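PDB 5OI9: STIL N-terminal domain-containing protein from Trichoplax adhaerens, which probably takes part in centriole assembly as a STIL relative, this N-terminal piece being the likely counterpart of the region that binds the centrosomal protein CEP85. Local coordinates for residues S187-S193 with K321-A327; E27-L31 with I267-W273; L153-S159 with R278-R284; N38-T44 with V85-D90. One frame throughout, in Å; residues are numbered along the deposited sequence. Where two conformers were deposited one is given.

How the contacts relate
Contacts 1 and 4 lie in the same mixed sheet, about 15 Å apart between centres: contact 1 is an antiparallel pair, contact 4 a parallel one, and Val189 of the first packs on Leu39 of the second. Contact 2 ties the other, seven-stranded sheet to the start of helix 270-281, and contact 3 uses the far end of that helix, about 18 Å away between centres. His30 links contacts 1 and 2, its NE2 lying 2.8 Å from Pro192 O in a probable hydrogen bond. Contact 3 touches none of the others, though its nearest atoms come within about 5 Å of contacts 1 and 2. The four contacts are internal joints of the N-terminal domain.

Contact 1: residues S187-S193 with K321-A327; sequences SGVVVPS and KFLYCQA
Val190 reaches over the strand boundary with one methyl, CG1, which meets Tyr324 CB at 3.8 Å and, more loosely, CD1 of the Phe322 ring at 4.2 Å. A chi1 of -68° puts this branch beside the valine's own backbone N; both aromatic residues are met obliquely. The Tyr324 ring leads away from the partner strand and meets Tyr142, while Phe322 meets Phe146; helix 139-155 therefore covers this side of the pair. The opposite side carries Val189, Val191, Leu323 and Cys325, with Leu348 of strand 343-348 lying against Val189 and Cys325.

Where the chain leaves strand 180-192, the side chain of Lys321 runs past Ser193, its CD 3.2 Å from the serine OG. Ser193 CB in turn rests 3.6 Å from Leu323 CD2. The serine N donates almost straight to Lys321 O (3.2 Å, 171° at the hydrogen), and OG adds a weak bond to the same oxygen.

Strands 180-192 and 322-334 are antiparallel neighbours in the mixed sheet that also holds strand 167-176. Of the hydrogen-bonded pairs, Val191-Leu323 has the shortest bond, 2.7 Å from Leu323 N to Val191 O, and Ser187-Ala327 is bonded both ways. Between them Val189 N reaches Cys325 O only weakly, at 3.4 Å, where the strands spread. The chemistry implies a joint held mainly by backbone amides, the side-chain hydrogen bonds across it, both weak, coming from Ser187 and Ser193 at its two ends.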
# COMPACT_ATOMS: atom_id res chain seq x y z
N SER A 187 14.19 9.43 -0.36
CA SER A 187 12.86 8.83 -0.43
C SER A 187 12.32 8.64 0.98
O SER A 187 13.02 8.12 1.85
CB SER A 187 12.90 7.49 -1.16
OG SER A 187 13.61 6.52 -0.41
N GLY A 188 11.08 9.06 1.20
CA GLY A 188 10.43 8.88 2.48
C GLY A 188 9.08 8.21 2.31
O GLY A 188 8.39 8.39 1.31
N VAL A 189 8.71 7.42 3.32
CA VAL A 189 7.48 6.64 3.29
C VAL A 189 6.82 6.71 4.66
O VAL A 189 7.48 6.86 5.69
CB VAL A 189 7.74 5.18 2.88
CG1 VAL A 189 8.47 4.42 3.99
CG2 VAL A 189 6.44 4.47 2.51
N VAL A 190 5.49 6.62 4.67
CA VAL A 190 4.71 6.44 5.89
C VAL A 190 3.78 5.26 5.68
O VAL A 190 3.17 5.11 4.62
CB VAL A 190 3.92 7.71 6.28
CG1 VAL A 190 4.86 8.82 6.69
CG2 VAL A 190 3.03 8.17 5.13
N VAL A 191 3.69 4.40 6.69
CA VAL A 191 2.82 3.22 6.67
C VAL A 191 2.08 3.15 8.00
O VAL A 191 2.70 3.42 9.05
CB VAL A 191 3.63 1.94 6.41
CG1 VAL A 191 2.74 0.71 6.53
CG2 VAL A 191 4.28 1.99 5.03
N PRO A 192 0.79 2.82 8.02
CA PRO A 192 0.12 2.61 9.31
C PRO A 192 0.81 1.50 10.08
O PRO A 192 1.20 0.47 9.52
CB PRO A 192 -1.31 2.22 8.91
CG PRO A 192 -1.49 2.79 7.55
CD PRO A 192 -0.14 2.73 6.89
N SER A 193 0.98 1.72 11.38
CA SER A 193 1.70 0.77 12.21
C SER A 193 0.81 -0.33 12.78
O SER A 193 1.33 -1.33 13.26
CB SER A 193 2.41 1.49 13.36
OG SER A 193 1.47 2.14 14.20
N LYS A 321 -1.24 5.94 14.76
CA LYS A 321 0.20 5.79 14.84
C LYS A 321 0.73 5.25 13.51
O LYS A 321 0.09 4.41 12.87
CB LYS A 321 0.58 4.84 15.98
CG LYS A 321 2.07 4.64 16.16
CD LYS A 321 2.36 3.39 16.98
CE LYS A 321 3.66 2.74 16.52
NZ LYS A 321 3.85 1.38 17.10
N PHE A 322 1.90 5.73 13.10
CA PHE A 322 2.45 5.34 11.81
C PHE A 322 3.94 5.07 11.92
O PHE A 322 4.64 5.64 12.76
CB PHE A 322 2.20 6.41 10.73
CG PHE A 322 2.73 7.78 11.08
CD1 PHE A 322 4.01 8.16 10.70
CD2 PHE A 322 1.94 8.69 11.76
CE1 PHE A 322 4.50 9.41 11.01
CE2 PHE A 322 2.43 9.96 12.07
CZ PHE A 322 3.71 10.31 11.69
N LEU A 323 4.41 4.17 11.05
CA LEU A 323 5.84 3.97 10.84
C LEU A 323 6.31 4.91 9.75
O LEU A 323 5.56 5.26 8.83
CB LEU A 323 6.13 2.53 10.43
CG LEU A 323 5.44 1.41 11.21
CD1 LEU A 323 5.69 0.08 10.53
CD2 LEU A 323 5.92 1.39 12.64
N TYR A 324 7.58 5.32 9.84
CA TYR A 324 8.14 6.20 8.83
C TYR A 324 9.65 6.16 8.92
O TYR A 324 10.22 5.87 9.98
CB TYR A 324 7.64 7.64 8.99
CG TYR A 324 8.15 8.32 10.24
CD1 TYR A 324 7.62 8.02 11.49
CD2 TYR A 324 9.16 9.27 10.17
CE1 TYR A 324 8.09 8.64 12.63
CE2 TYR A 324 9.63 9.91 11.30
CZ TYR A 324 9.09 9.58 12.53
OH TYR A 324 9.56 10.21 13.67
N CYS A 325 10.30 6.43 7.79
CA CYS A 325 11.75 6.65 7.75
C CYS A 325 12.14 7.13 6.36
O CYS A 325 11.29 7.22 5.47
CB CYS A 325 12.53 5.39 8.10
SG CYS A 325 12.70 4.21 6.74
N GLN A 326 13.42 7.44 6.16
CA GLN A 326 13.88 7.88 4.86
C GLN A 326 15.19 7.18 4.52
O GLN A 326 15.89 6.65 5.39
CB GLN A 326 14.08 9.40 4.81
CG GLN A 326 15.21 9.91 5.69
CD GLN A 326 15.61 11.33 5.35
OE1 GLN A 326 14.80 12.25 5.43
NE2 GLN A 326 16.87 11.51 4.96
N ALA A 327 15.50 7.17 3.23
CA ALA A 327 16.76 6.67 2.72
C ALA A 327 17.21 7.58 1.58
O ALA A 327 16.38 8.20 0.91
CB ALA A 327 16.65 5.22 2.24

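Contact 2: residues E27-L31 with I267-W273; sequences EELHL and IHHPYVW
This is a buried packing contact in which Leu29, His30 and Leu31 lie against Trp273, joining the edge strand 27-29 and the turn after it to the start of helix 270-281. The indole receives backbone as well as side chain over one face. His30 CA sits 3.5 Å from the centroid of the five-membered ring in a CH-pi contact, 15° off the normal, and Leu31 N lies above the middle of the ring system. Leu31 CB closes on the far rim, 3.4 Å from Trp273 CZ3. The imidazole of His30 runs beside the indole, pointing the same way, with the two planes inclined at 53°. Both rings are tethered at their nitrogens, His30 NE2 to Pro192 O and ND1 to Leu32 N, Trp273 NE1 to Ala194 O, bonds that would hold the turn of each ring.

Strand 27-29 is an outermost strand of the seven-stranded mixed sheet, and the helix packs on that sheet through Val272 and Trp273. His269 is the helix N-cap: its ND1 accepts from Tyr271 N at 3.0 Å, with the donor close to the imidazole plane.

On the side of the strand facing 267-273, the Leu29 side chain crosses that of Ile267 at about a right angle, its CD1 3.8 Å from Ile267 CG1. With CG beside the backbone N (chi1 -50°), the leucine pushes both methyls toward Ile267. Further out, Glu27 OE2 approaches the edge of the His268 ring, 3.1 Å from CE1, with the carboxylate nearly perpendicular to the imidazole. Water 1 bridges His268 ND1 to Glu28 O.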
# COMPACT_ATOMS: atom_id res chain seq x y z
N GLU A 27 -1.40 -15.01 15.12
CA GLU A 27 -0.53 -14.42 14.11
C GLU A 27 -0.67 -12.91 14.16
O GLU A 27 -1.76 -12.38 14.39
CB GLU A 27 -0.86 -14.94 12.70
CG GLU A 27 -0.87 -16.46 12.57
CD GLU A 27 0.52 -17.07 12.48
OE1 GLU A 27 0.64 -18.30 12.62
OE2 GLU A 27 1.49 -16.31 12.27
N GLU A 28 0.44 -12.22 13.95
CA GLU A 28 0.46 -10.76 13.87
C GLU A 28 0.65 -10.37 12.41
O GLU A 28 1.65 -10.74 11.79
CB GLU A 28 1.56 -10.18 14.74
CG GLU A 28 1.36 -10.42 16.23
CD GLU A 28 2.58 -10.01 17.05
OE1 GLU A 28 3.66 -9.82 16.46
OE2 GLU A 28 2.44 -9.89 18.29
N LEU A 29 -0.30 -9.61 11.87
CA LEU A 29 -0.30 -9.22 10.47
C LEU A 29 0.13 -7.76 10.34
O LEU A 29 -0.27 -6.91 11.14
CB LEU A 29 -1.68 -9.41 9.85
CG LEU A 29 -2.34 -10.78 10.08
CD1 LEU A 29 -3.69 -10.87 9.37
CD2 LEU A 29 -1.42 -11.91 9.64
N HIS A 30 0.95 -7.48 9.33
CA HIS A 30 1.31 -6.12 8.98
C HIS A 30 1.80 -6.09 7.54
O HIS A 30 2.26 -7.11 7.01
CB HIS A 30 2.36 -5.53 9.92
CG HIS A 30 2.63 -4.07 9.68
ND1 HIS A 30 3.65 -3.63 8.87
CD2 HIS A 30 1.99 -2.96 10.12
CE1 HIS A 30 3.64 -2.31 8.83
NE2 HIS A 30 2.64 -1.88 9.58
N LEU A 31 1.70 -4.91 6.93
CA LEU A 31 2.07 -4.73 5.52
C LEU A 31 3.46 -5.30 5.22
O LEU A 31 3.65 -6.00 4.22
CB LEU A 31 2.02 -3.25 5.15
CG LEU A 31 2.49 -2.94 3.73
CD1 LEU A 31 1.43 -3.38 2.73
CD2 LEU A 31 2.83 -1.46 3.56
N ILE A 267 -2.28 -16.34 5.18
CA ILE A 267 -2.75 -15.13 5.85
C ILE A 267 -1.66 -14.07 5.95
O ILE A 267 -1.96 -12.90 6.24
CB ILE A 267 -3.29 -15.49 7.24
CG1 ILE A 267 -4.10 -14.34 7.83
CG2 ILE A 267 -2.16 -15.92 8.17
CD1 ILE A 267 -4.67 -14.63 9.18
N HIS A 268 -0.40 -14.43 5.69
CA HIS A 268 0.70 -13.48 5.79
C HIS A 268 0.83 -12.58 4.57
O HIS A 268 1.65 -11.66 4.59
CB HIS A 268 2.01 -14.24 6.00
CG HIS A 268 2.00 -15.15 7.19
ND1 HIS A 268 2.04 -14.68 8.48
CD2 HIS A 268 1.95 -16.50 7.27
CE1 HIS A 268 2.01 -15.70 9.32
NE2 HIS A 268 1.96 -16.82 8.61
N HIS A 269 0.05 -12.82 3.52
CA HIS A 269 0.09 -11.95 2.35
C HIS A 269 -0.34 -10.54 2.76
O HIS A 269 -1.37 -10.38 3.43
CB HIS A 269 -0.83 -12.49 1.26
CG HIS A 269 -0.58 -11.89 -0.09
ND1 HIS A 269 -0.94 -10.59 -0.41
CD2 HIS A 269 -0.02 -12.40 -1.21
CE1 HIS A 269 -0.61 -10.34 -1.66
NE2 HIS A 269 -0.05 -11.42 -2.17
N PRO A 270 0.42 -9.50 2.40
CA PRO A 270 0.06 -8.14 2.83
C PRO A 270 -1.31 -7.68 2.35
O PRO A 270 -1.87 -6.74 2.93
CB PRO A 270 1.18 -7.27 2.25
CG PRO A 270 1.82 -8.10 1.19
CD PRO A 270 1.66 -9.53 1.61
N TYR A 271 -1.87 -8.32 1.32
CA TYR A 271 -3.23 -7.98 0.89
C TYR A 271 -4.26 -8.29 1.97
O TYR A 271 -5.27 -7.58 2.08
CB TYR A 271 -3.57 -8.72 -0.40
CG TYR A 271 -4.96 -8.42 -0.93
CD1 TYR A 271 -5.18 -7.32 -1.75
CD2 TYR A 271 -6.04 -9.24 -0.62
CE1 TYR A 271 -6.44 -7.05 -2.24
CE2 TYR A 271 -7.30 -8.97 -1.11
CZ TYR A 271 -7.50 -7.87 -1.92
OH TYR A 271 -8.75 -7.60 -2.41
N VAL A 272 -4.03 -9.33 2.77
CA VAL A 272 -4.97 -9.69 3.83
C VAL A 272 -5.00 -8.60 4.89
O VAL A 272 -6.08 -8.14 5.30
CB VAL A 272 -4.59 -11.05 4.44
CG1 VAL A 272 -5.51 -11.38 5.61
CG2 VAL A 272 -4.66 -12.14 3.38
N TRP A 273 -3.83 -8.17 5.36
CA TRP A 273 -3.75 -7.05 6.29
C TRP A 273 -4.39 -5.80 5.70
O TRP A 273 -5.06 -5.04 6.41
CB TRP A 273 -2.29 -6.80 6.66
CG TRP A 273 -2.06 -5.62 7.55
CD1 TRP A 273 -2.09 -5.60 8.92
CD2 TRP A 273 -1.72 -4.29 7.14
NE1 TRP A 273 -1.80 -4.33 9.38
CE2 TRP A 273 -1.57 -3.51 8.31
CE3 TRP A 273 -1.53 -3.68 5.90
CZ2 TRP A 273 -1.24 -2.16 8.27
CZ3 TRP A 273 -1.21 -2.33 5.86
CH2 TRP A 273 -1.07 -1.59 7.04
O HOH W 1 2.11 -11.99 9.06
O HOH W 2 1.14 -10.01 7.62
O HOH W 3 3.22 -10.02 5.52

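Contact 3: residues L153-S159 with R278-R284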
# COMPACT_ATOMS: atom_id res chain seq x y z
N LEU A 153 -8.36 6.02 3.40
CA LEU A 153 -8.85 4.75 3.93
C LEU A 153 -10.24 4.89 4.54
O LEU A 153 -11.06 3.97 4.45
CB LEU A 153 -7.87 4.19 4.96
CG LEU A 153 -6.53 3.67 4.42
CD1 LEU A 153 -5.71 3.06 5.55
CD2 LEU A 153 -6.76 2.66 3.31
N LYS A 154 -10.53 6.04 5.16
CA LYS A 154 -11.84 6.25 5.77
C LYS A 154 -12.92 6.47 4.73
O LYS A 154 -14.07 6.06 4.93
CB LYS A 154 -11.80 7.43 6.73
CG LYS A 154 -10.92 7.24 7.96
CD LYS A 154 -10.80 8.54 8.75
CE LYS A 154 -9.85 8.37 9.93
NZ LYS A 154 -9.75 9.62 10.73
N LEU A 155 -12.59 7.10 3.60
CA LEU A 155 -13.60 7.60 2.68
C LEU A 155 -13.63 6.88 1.34
O LEU A 155 -14.57 7.12 0.56
CB LEU A 155 -13.38 9.10 2.43
CG LEU A 155 -13.51 10.00 3.67
CD1 LEU A 155 -13.20 11.45 3.32
CD2 LEU A 155 -14.89 9.87 4.28
N SER A 156 -12.66 6.02 1.03
CA SER A 156 -12.63 5.37 -0.27
C SER A 156 -13.82 4.43 -0.44
O SER A 156 -14.26 3.78 0.51
CB SER A 156 -11.33 4.58 -0.43
OG SER A 156 -11.33 3.84 -1.64
N CYS A 157 -14.32 4.36 -1.67
CA CYS A 157 -15.39 3.43 -2.03
C CYS A 157 -14.90 2.34 -2.99
O CYS A 157 -15.72 1.58 -3.51
CB CYS A 157 -16.56 4.18 -2.66
SG CYS A 157 -17.37 5.39 -1.60
N ASP A 158 -13.60 2.24 -3.22
CA ASP A 158 -13.04 1.35 -4.22
C ASP A 158 -12.60 0.03 -3.60
O ASP A 158 -12.59 -0.15 -2.38
CB ASP A 158 -11.85 2.01 -4.93
CG ASP A 158 -12.26 3.22 -5.75
OD1 ASP A 158 -13.43 3.27 -6.19
OD2 ASP A 158 -11.41 4.11 -5.95
N SER A 159 -12.22 -0.91 -4.47
CA SER A 159 -11.71 -2.20 -4.03
C SER A 159 -10.45 -2.02 -3.19
O SER A 159 -9.72 -1.04 -3.32
CB SER A 159 -11.40 -3.09 -5.24
OG SER A 159 -12.58 -3.38 -5.97
N ARG A 278 -8.63 -1.77 5.77
CA ARG A 278 -9.70 -1.12 5.03
C ARG A 278 -11.05 -1.30 5.74
O ARG A 278 -11.84 -0.36 5.83
CB ARG A 278 -9.76 -1.67 3.61
CG ARG A 278 -10.83 -1.06 2.76
CD ARG A 278 -10.56 0.40 2.46
NE ARG A 278 -11.66 0.96 1.69
CZ ARG A 278 -11.78 0.83 0.37
NH1 ARG A 278 -10.87 0.15 -0.31
NH2 ARG A 278 -12.82 1.36 -0.25
N TYR A 279 -11.32 -2.51 6.24
CA TYR A 279 -12.56 -2.75 6.97
C TYR A 279 -12.61 -1.94 8.26
O TYR A 279 -13.64 -1.36 8.60
CB TYR A 279 -12.71 -4.24 7.25
CG TYR A 279 -13.95 -4.62 8.04
CD1 TYR A 279 -15.21 -4.60 7.44
CD2 TYR A 279 -13.87 -5.00 9.37
CE1 TYR A 279 -16.35 -4.95 8.15
CE2 TYR A 279 -15.00 -5.35 10.09
CZ TYR A 279 -16.23 -5.32 9.48
OH TYR A 279 -17.36 -5.66 10.19
N LEU A 280 -11.50 -1.90 8.99
CA LEU A 280 -11.48 -1.17 10.26
C LEU A 280 -11.61 0.33 10.06
O LEU A 280 -12.29 1.01 10.84
CB LEU A 280 -10.19 -1.48 11.03
CG LEU A 280 -10.05 -2.91 11.54
CD1 LEU A 280 -8.77 -3.06 12.34
CD2 LEU A 280 -11.26 -3.28 12.38
N TYR A 281 -10.98 0.87 9.01
CA TYR A 281 -10.95 2.32 8.83
C TYR A 281 -12.20 2.87 8.17
O TYR A 281 -12.58 4.01 8.44
CB TYR A 281 -9.72 2.71 8.01
CG TYR A 281 -8.53 3.11 8.84
CD1 TYR A 281 -8.40 4.40 9.34
CD2 TYR A 281 -7.52 2.19 9.13
CE1 TYR A 281 -7.31 4.77 10.10
CE2 TYR A 281 -6.43 2.55 9.89
CZ TYR A 281 -6.33 3.84 10.37
OH TYR A 281 -5.23 4.20 11.12
N SER A 282 -12.84 2.09 7.30
CA SER A 282 -13.88 2.63 6.43
C SER A 282 -15.03 3.23 7.23
O SER A 282 -15.61 2.58 8.10
CB SER A 282 -14.41 1.53 5.50
OG SER A 282 -15.42 2.05 4.65
N GLN A 283 -15.35 4.48 6.92
CA GLN A 283 -16.55 5.12 7.43
C GLN A 283 -17.69 5.08 6.42
O GLN A 283 -18.76 5.65 6.69
CB GLN A 283 -16.25 6.56 7.86
CG GLN A 283 -15.29 6.64 9.04
CD GLN A 283 -14.92 8.06 9.41
OE1 GLN A 283 -15.52 9.02 8.92
NE2 GLN A 283 -13.92 8.20 10.28
N ARG A 284 -17.48 4.45 5.27
CA ARG A 284 -18.57 4.15 4.35
C ARG A 284 -19.40 2.96 4.81
O ARG A 284 -20.54 2.81 4.36
CB ARG A 284 -18.02 3.87 2.94
CG ARG A 284 -17.14 4.97 2.37
CD ARG A 284 -17.87 6.31 2.35
NE ARG A 284 -17.13 7.31 1.60
CZ ARG A 284 -17.47 8.60 1.54
NH1 ARG A 284 -18.53 9.04 2.19
NH2 ARG A 284 -16.73 9.44 0.83
O HOH W 4 -13.32 3.25 2.69
O HOH W 5 -12.25 10.13 11.35
O HOH W 6 -15.71 1.77 1.88
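Arg278 sends its guanidinium into the turn after helix 139-155, where NH2 donates to Asp158 O at 2.6 Å, in the carbonyl plane and on a lone pair. NH1 adds a weak bond to the same oxygen, and NH2 a weak one to Ser156 O. Ser156 CB lies over one face of the guanidinium, while NE gives its hydrogen to water 4, which also donates to Leu153 O. A bend at chi2 (68°) swings the arginine's end across to the turn. A methionine here has no N-H to offer Asp158 O or Ser156 O, and the turn would probably be less firmly tied to helix 270-281.

Arg284 grips Leu155 O through NE at 2.8 Å, above the carbonyl plane, with Leu155 CD2 over its flat face. Gln283 N donates to Lys154 O at 2.8 Å, in the carbonyl plane. Leu153 CD1 rests over one face of the Tyr281 ring, toward its rim, and the tyrosine OH is bonded to Ser319 O.

Ser156 OG accepts from Asp158 N and Ser282 OG from Arg284 N, shaping the chain that presents these groups. The whole is two helix C-terminal ends meeting, each followed by an ST turn.

Contact 4: residues N38-T44 with V85-D90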
# COMPACT_ATOMS: atom_id res chain seq x y z
N ASN A 38 11.05 -4.56 5.81
CA ASN A 38 11.87 -3.89 4.80
C ASN A 38 11.02 -3.53 3.59
O ASN A 38 10.29 -4.37 3.05
CB ASN A 38 13.04 -4.80 4.39
CG ASN A 38 13.98 -4.16 3.38
OD1 ASN A 38 13.55 -3.61 2.36
ND2 ASN A 38 15.28 -4.26 3.64
N LEU A 39 11.11 -2.27 3.15
CA LEU A 39 10.49 -1.80 1.92
C LEU A 39 11.60 -1.45 0.93
O LEU A 39 12.46 -0.62 1.23
CB LEU A 39 9.59 -0.60 2.18
CG LEU A 39 8.90 0.01 0.95
CD1 LEU A 39 7.96 -1.00 0.31
CD2 LEU A 39 8.15 1.28 1.31
N THR A 40 11.57 -2.07 -0.24
CA THR A 40 12.59 -1.88 -1.27
C THR A 40 12.05 -0.97 -2.36
O THR A 40 10.93 -1.16 -2.84
CB THR A 40 13.02 -3.23 -1.86
OG1 THR A 40 13.73 -3.98 -0.87
CG2 THR A 40 13.91 -3.03 -3.08
N ILE A 41 12.85 0.01 -2.76
CA ILE A 41 12.51 0.94 -3.84
C ILE A 41 13.58 0.82 -4.92
O ILE A 41 14.77 1.00 -4.63
CB ILE A 41 12.42 2.39 -3.33
CG1 ILE A 41 11.54 2.48 -2.08
CG2 ILE A 41 11.90 3.32 -4.42
CD1 ILE A 41 10.09 2.12 -2.31
N ASP A 42 13.16 0.53 -6.14
CA ASP A 42 14.05 0.51 -7.30
C ASP A 42 13.64 1.64 -8.25
O ASP A 42 12.48 1.70 -8.68
CB ASP A 42 14.01 -0.83 -8.03
CG ASP A 42 14.59 -1.96 -7.21
OD1 ASP A 42 15.46 -1.70 -6.36
OD2 ASP A 42 14.17 -3.12 -7.41
N ILE A 43 14.58 2.52 -8.56
CA ILE A 43 14.33 3.70 -9.39
C ILE A 43 15.27 3.65 -10.58
O ILE A 43 16.50 3.61 -10.41
CB ILE A 43 14.54 5.01 -8.60
CG1 ILE A 43 13.81 4.96 -7.26
CG2 ILE A 43 14.09 6.21 -9.42
CD1 ILE A 43 13.99 6.21 -6.43
N THR A 44 14.71 3.67 -11.79
CA THR A 44 15.55 3.59 -12.98
C THR A 44 16.25 4.92 -13.24
O THR A 44 15.72 6.00 -12.95
CB THR A 44 14.72 3.21 -14.21
OG1 THR A 44 13.84 4.30 -14.56
CG2 THR A 44 13.90 1.96 -13.93
N VAL A 85 7.78 -6.75 -0.30
CA VAL A 85 7.18 -5.69 -1.11
C VAL A 85 8.29 -4.86 -1.75
O VAL A 85 9.21 -4.40 -1.06
CB VAL A 85 6.25 -4.82 -0.27
CG1 VAL A 85 5.60 -3.76 -1.13
CG2 VAL A 85 5.20 -5.67 0.42
N ILE A 86 8.19 -4.65 -3.06
CA ILE A 86 9.12 -3.83 -3.82
C ILE A 86 8.32 -2.87 -4.68
O ILE A 86 7.36 -3.28 -5.35
CB ILE A 86 10.05 -4.69 -4.70
CG1 ILE A 86 10.91 -5.61 -3.83
CG2 ILE A 86 10.93 -3.81 -5.57
CD1 ILE A 86 11.88 -6.46 -4.62
N ILE A 87 8.71 -1.60 -4.68
CA ILE A 87 8.13 -0.59 -5.55
C ILE A 87 9.11 -0.35 -6.70
O ILE A 87 10.26 0.03 -6.48
CB ILE A 87 7.84 0.72 -4.80
CG1 ILE A 87 7.01 0.45 -3.55
CG2 ILE A 87 7.14 1.72 -5.71
CD1 ILE A 87 5.69 -0.23 -3.83
N ASN A 88 8.65 -0.58 -7.93
CA ASN A 88 9.47 -0.42 -9.13
C ASN A 88 9.08 0.89 -9.80
O ASN A 88 8.04 0.98 -10.45
CB ASN A 88 9.29 -1.61 -10.07
CG ASN A 88 10.29 -1.60 -11.22
OD1 ASN A 88 11.43 -1.17 -11.06
ND2 ASN A 88 9.86 -2.08 -12.38
N ILE A 89 9.93 1.90 -9.64
CA ILE A 89 9.67 3.24 -10.17
C ILE A 89 10.43 3.39 -11.49
O ILE A 89 11.66 3.32 -11.51
CB ILE A 89 10.09 4.33 -9.17
CG1 ILE A 89 9.38 4.12 -7.83
CG2 ILE A 89 9.80 5.71 -9.73
CD1 ILE A 89 9.73 5.17 -6.79
N ASP A 90 9.69 3.61 -12.58
CA ASP A 90 10.32 3.67 -13.90
C ASP A 90 9.68 4.69 -14.84
O ASP A 90 9.98 4.67 -16.04
CB ASP A 90 10.30 2.29 -14.56
CG ASP A 90 8.89 1.81 -14.87
OD1 ASP A 90 7.94 2.26 -14.19
OD2 ASP A 90 8.73 0.98 -15.79
O HOH W 7 11.83 -5.07 0.58
O HOH W 8 12.71 3.77 -16.86
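Thr40 lies alongside Ile86, pointing the same way, with its CB 3.7 Å from Ile86 CG1. Next to it Asp42 crosses the same isoleucine, OD2 near CG2, but the carboxylate belongs chiefly to Arg345, with which OD1 forms a salt bridge. Thr40 OG1 is likewise bonded outside the pair, to Gln347 NE2, so both residues turn their polar ends to strand 343-348.

The opposite face is aliphatic. Ile41 bends its chain (chi2 -65°) to bring CD1 beside Ile87, 3.6 Å from CB, while its other branch, CG2, meets Ile89 CD1 at 3.7 Å. Ile170 of strand 167-176 packs against Ile43 and Ile89.

Strands 39-44 and 85-97 run parallel; the chain between them passes through helix 45-61 and strand 69-79, which pairs antiparallel with 85-97. The backbone bonds alternate in direction; that from Ile89 N to Asp42 O, at 2.7 Å, is the shortest, and Thr40 N to Val85 O is weak.

Thr44 ends the strand and N-caps the next helix, with OG1 weakly bonded to Cys47 N. Water 8 joins OG1 to Asp90 O, and CG2 sits 3.7 Å from Asp90 CB. A valine here would probably leave Cys47 N without its cap and break the water link to Asp90. Chemically, the pair has one aliphatic face for the core and one on which Thr40 and Asp42 find their partners on strand 343-348.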